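Local coordinates for probable 2-dehydropantoate 2-reductase (PDB 3EGO), which probably catalyses the NADPH-dependent reduction of ketopantoate to pantoic acid, a step in pantothenate biosynthesis, at residues A[27-41]-A[57-69]. Sequence-based numbering, arbitrary orientation. Where two conformers were deposited one is given.
Sequences VTVVTRRQEQAAAIQ and DCSADTSINSDFD
In the Rossmann-type NADP-binding domain, T28-V30 of strand 26-30 pairs in parallel with S59-D61 at the end of strand 52-61, while helix 34-43 lies over one face of the pair. Four backbone hydrogen bonds join the strands: S59 N to V27 O, V29 N to S59 O, D61 N to V29 O, and T31 N to D61 O, the last 2.7 Å long. On the helix side, A37 CB meets A60 CB at 3.8 Å, and I40 CG2 rests between A60 CB and C58 CB. In the conformer given, C58 SG packs against V29 CG2; V29 also neighbours G10, a probable NADP(+)-binding residue. The other face carries T28 and V30. The T28 side chain crosses that of F68 at about a right angle, its OG1 lying 3.5 Å from F68 CE1 at the ring edge, while its CG2 branch lies over the S59-A60 peptide, 3.5 Å from A60 N. A glycine in place of T28 would remove both branches and would probably leave a gap between the F68 ring edge and the S59-A60 peptide. V30 CG1 packs against the S63 backbone, 3.8 Å from its carbonyl carbon. Beyond the strand ends, T62 CG2 lies against the start of the helix. Bent at chi2 (77°), the Q41 side chain reaches back to the strand, where OE1 accepts a hydrogen bond from A60 N at 3.1 Å, with the N-H arriving from above the carbonyl plane.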
# COMPACT_ATOMS: atom_id res chain seq x y z
N VAL A 27 -2.93 -39.99 -16.67
CA VAL A 27 -2.43 -38.79 -15.97
C VAL A 27 -1.80 -39.12 -14.63
O VAL A 27 -2.29 -39.97 -13.89
CB VAL A 27 -3.59 -37.76 -15.73
CG1 VAL A 27 -3.09 -36.56 -14.96
CG2 VAL A 27 -4.20 -37.34 -17.06
N THR A 28 -0.70 -38.44 -14.36
CA THR A 28 -0.10 -38.38 -13.04
C THR A 28 0.01 -36.93 -12.62
O THR A 28 0.53 -36.10 -13.38
CB THR A 28 1.32 -38.92 -13.08
OG1 THR A 28 1.32 -40.16 -13.84
CG2 THR A 28 1.86 -39.15 -11.67
N VAL A 29 -0.42 -36.64 -11.39
CA VAL A 29 -0.18 -35.34 -10.79
C VAL A 29 1.10 -35.41 -9.99
O VAL A 29 1.24 -36.29 -9.12
CB VAL A 29 -1.36 -34.98 -9.88
CG1 VAL A 29 -1.14 -33.62 -9.16
CG2 VAL A 29 -2.60 -34.91 -10.75
N VAL A 30 2.04 -34.53 -10.31
CA VAL A 30 3.31 -34.46 -9.60
C VAL A 30 3.17 -33.30 -8.62
O VAL A 30 3.10 -32.13 -9.01
CB VAL A 30 4.49 -34.22 -10.58
CG1 VAL A 30 5.82 -34.02 -9.82
CG2 VAL A 30 4.58 -35.33 -11.62
N THR A 31 3.04 -33.66 -7.34
CA THR A 31 2.76 -32.71 -6.26
C THR A 31 4.02 -32.61 -5.40
O THR A 31 4.75 -33.57 -5.26
CB THR A 31 1.61 -33.22 -5.33
OG1 THR A 31 1.99 -34.46 -4.71
CG2 THR A 31 0.33 -33.47 -6.08
N ARG A 32 4.28 -31.46 -4.80
CA ARG A 32 5.45 -31.36 -3.93
C ARG A 32 5.25 -32.08 -2.58
O ARG A 32 6.22 -32.56 -1.98
CB ARG A 32 5.87 -29.90 -3.71
CG ARG A 32 5.09 -29.16 -2.60
CD ARG A 32 5.90 -28.00 -2.06
NE ARG A 32 7.05 -28.43 -1.25
CZ ARG A 32 8.23 -27.81 -1.23
NH1 ARG A 32 8.44 -26.75 -2.00
NH2 ARG A 32 9.21 -28.26 -0.46
N ARG A 33 3.99 -32.19 -2.12
CA ARG A 33 3.70 -32.90 -0.84
C ARG A 33 3.23 -34.36 -0.99
O ARG A 33 2.21 -34.65 -1.62
CB ARG A 33 2.69 -32.12 -0.00
CG ARG A 33 3.03 -30.65 0.14
CD ARG A 33 1.84 -29.85 0.64
NE ARG A 33 0.83 -29.56 -0.38
CZ ARG A 33 -0.43 -30.00 -0.35
NH1 ARG A 33 -0.86 -30.78 0.64
NH2 ARG A 33 -1.27 -29.67 -1.30
N GLN A 34 3.99 -35.28 -0.40
CA GLN A 34 3.64 -36.72 -0.48
C GLN A 34 2.21 -37.00 -0.00
O GLN A 34 1.54 -37.94 -0.46
CB GLN A 34 4.69 -37.54 0.31
CG GLN A 34 4.82 -39.00 -0.10
CD GLN A 34 6.29 -39.43 -0.21
OE1 GLN A 34 6.78 -40.23 0.59
NE2 GLN A 34 7.00 -38.87 -1.20
N GLU A 35 1.73 -36.20 0.93
CA GLU A 35 0.39 -36.42 1.47
C GLU A 35 -0.68 -36.15 0.42
O GLU A 35 -1.74 -36.81 0.39
CB GLU A 35 0.14 -35.49 2.64
CG GLU A 35 0.84 -34.18 2.45
CD GLU A 35 0.24 -33.08 3.29
OE1 GLU A 35 -0.42 -33.41 4.32
OE2 GLU A 35 0.43 -31.90 2.91
N GLN A 36 -0.44 -35.15 -0.43
CA GLN A 36 -1.40 -34.98 -1.51
C GLN A 36 -1.25 -36.10 -2.52
O GLN A 36 -2.23 -36.65 -2.96
CB GLN A 36 -1.18 -33.67 -2.22
CG GLN A 36 -2.16 -33.52 -3.41
CD GLN A 36 -2.06 -32.14 -4.03
OE1 GLN A 36 -1.00 -31.51 -4.01
NE2 GLN A 36 -3.16 -31.65 -4.58
N ALA A 37 -0.02 -36.41 -2.93
CA ALA A 37 0.20 -37.48 -3.88
C ALA A 37 -0.43 -38.78 -3.40
O ALA A 37 -1.06 -39.50 -4.17
CB ALA A 37 1.71 -37.65 -4.17
N ALA A 38 -0.31 -39.06 -2.09
CA ALA A 38 -0.88 -40.27 -1.53
C ALA A 38 -2.39 -40.21 -1.58
O ALA A 38 -3.04 -41.20 -1.86
CB ALA A 38 -0.42 -40.48 -0.05
N ALA A 39 -2.94 -39.04 -1.29
CA ALA A 39 -4.40 -38.91 -1.23
C ALA A 39 -5.08 -39.01 -2.60
O ALA A 39 -6.23 -39.47 -2.70
CB ALA A 39 -4.79 -37.62 -0.53
N ILE A 40 -4.41 -38.51 -3.64
CA ILE A 40 -4.93 -38.61 -5.03
C ILE A 40 -4.88 -40.07 -5.49
O ILE A 40 -5.86 -40.62 -5.99
CB ILE A 40 -4.10 -37.75 -6.01
CG1 ILE A 40 -4.44 -36.24 -5.83
CG2 ILE A 40 -4.34 -38.22 -7.46
CD1 ILE A 40 -3.36 -35.25 -6.41
N GLN A 41 -3.71 -40.69 -5.31
CA GLN A 41 -3.50 -42.09 -5.65
C GLN A 41 -4.53 -42.94 -4.89
O GLN A 41 -4.77 -44.08 -5.27
CB GLN A 41 -2.03 -42.49 -5.37
CG GLN A 41 -1.52 -43.76 -6.09
CD GLN A 41 -1.18 -43.56 -7.58
OE1 GLN A 41 -0.10 -43.08 -7.95
NE2 GLN A 41 -2.10 -43.99 -8.44
N ASP A 57 -9.93 -41.44 -11.52
CA ASP A 57 -8.75 -42.00 -10.94
C ASP A 57 -7.48 -41.50 -11.70
O ASP A 57 -7.49 -41.28 -12.91
CB ASP A 57 -9.02 -43.50 -10.71
CG ASP A 57 -10.39 -43.74 -9.96
OD1 ASP A 57 -10.64 -43.16 -8.85
OD2 ASP A 57 -11.26 -44.48 -10.48
N CYS A 58 -6.44 -41.17 -10.94
CA CYS A 58 -5.26 -40.46 -11.42
C CYS A 58 -4.06 -41.02 -10.65
O CYS A 58 -4.21 -41.34 -9.48
CB CYS A 58 -5.46 -38.97 -11.06
SG CYS A 58 -4.31 -37.80 -11.70
N SER A 59 -2.88 -41.07 -11.26
CA SER A 59 -1.67 -41.38 -10.49
C SER A 59 -1.09 -40.09 -9.94
O SER A 59 -1.49 -38.99 -10.35
CB SER A 59 -0.62 -42.12 -11.34
OG SER A 59 -1.22 -43.24 -11.97
N ALA A 60 -0.17 -40.21 -8.99
CA ALA A 60 0.47 -39.05 -8.40
C ALA A 60 1.90 -39.38 -7.95
O ALA A 60 2.25 -40.55 -7.74
CB ALA A 60 -0.36 -38.51 -7.25
N ASP A 61 2.73 -38.37 -7.80
CA ASP A 61 4.11 -38.58 -7.44
C ASP A 61 4.65 -37.26 -6.95
O ASP A 61 3.99 -36.23 -7.11
CB ASP A 61 4.91 -39.02 -8.67
CG ASP A 61 6.02 -39.99 -8.34
OD1 ASP A 61 6.06 -41.06 -9.00
OD2 ASP A 61 6.85 -39.67 -7.43
N THR A 62 5.85 -37.27 -6.36
CA THR A 62 6.45 -36.08 -5.81
C THR A 62 7.65 -35.76 -6.67
O THR A 62 8.36 -34.79 -6.45
CB THR A 62 6.83 -36.29 -4.33
OG1 THR A 62 7.49 -37.54 -4.18
CG2 THR A 62 5.57 -36.33 -3.46
N SER A 63 7.85 -36.57 -7.69
CA SER A 63 8.93 -36.30 -8.62
C SER A 63 8.53 -36.74 -10.01
O SER A 63 7.65 -37.57 -10.20
CB SER A 63 10.20 -37.00 -8.14
OG SER A 63 9.95 -38.40 -8.09
N ILE A 64 9.19 -36.14 -11.00
CA ILE A 64 8.99 -36.55 -12.39
C ILE A 64 9.88 -37.76 -12.60
O ILE A 64 11.10 -37.65 -12.73
CB ILE A 64 9.41 -35.44 -13.38
CG1 ILE A 64 8.68 -34.13 -13.07
CG2 ILE A 64 9.15 -35.85 -14.86
CD1 ILE A 64 9.21 -32.96 -13.84
N ASN A 65 9.28 -38.94 -12.58
CA ASN A 65 10.11 -40.11 -12.78
C ASN A 65 9.53 -41.05 -13.83
O ASN A 65 9.75 -42.28 -13.79
CB ASN A 65 10.52 -40.78 -11.46
CG ASN A 65 9.40 -40.87 -10.47
OD1 ASN A 65 8.42 -41.59 -10.70
ND2 ASN A 65 9.53 -40.17 -9.35
N SER A 66 8.78 -40.45 -14.75
CA SER A 66 8.41 -41.09 -16.02
C SER A 66 8.83 -40.27 -17.23
O SER A 66 9.21 -39.08 -17.11
CB SER A 66 6.90 -41.40 -16.09
OG SER A 66 6.55 -42.43 -15.19
N ASP A 67 8.82 -40.93 -18.39
CA ASP A 67 8.95 -40.26 -19.67
C ASP A 67 7.55 -39.94 -20.17
O ASP A 67 6.92 -40.75 -20.87
CB ASP A 67 9.69 -41.16 -20.67
CG ASP A 67 11.20 -41.05 -20.57
OD1 ASP A 67 11.69 -40.28 -19.71
OD2 ASP A 67 11.91 -41.73 -21.36
N PHE A 68 7.04 -38.76 -19.83
CA PHE A 68 5.68 -38.40 -20.22
C PHE A 68 5.63 -37.93 -21.66
O PHE A 68 6.58 -37.35 -22.15
CB PHE A 68 5.12 -37.32 -19.30
CG PHE A 68 4.94 -37.78 -17.90
CD1 PHE A 68 3.83 -38.55 -17.56
CD2 PHE A 68 5.89 -37.50 -16.93
CE1 PHE A 68 3.64 -39.00 -16.25
CE2 PHE A 68 5.72 -37.95 -15.62
CZ PHE A 68 4.60 -38.69 -15.27
N ASP A 69 4.52 -38.21 -22.34
CA ASP A 69 4.26 -37.64 -23.65
C ASP A 69 4.03 -36.13 -23.60
O ASP A 69 4.36 -35.41 -24.55
CB ASP A 69 3.08 -38.35 -24.30
CG ASP A 69 3.40 -39.82 -24.58
OD1 ASP A 69 4.49 -40.06 -25.15
OD2 ASP A 69 2.62 -40.71 -24.20
O HOH W 1 -5.44 -41.18 -15.66
O HOH W 2 -6.65 -42.41 -8.22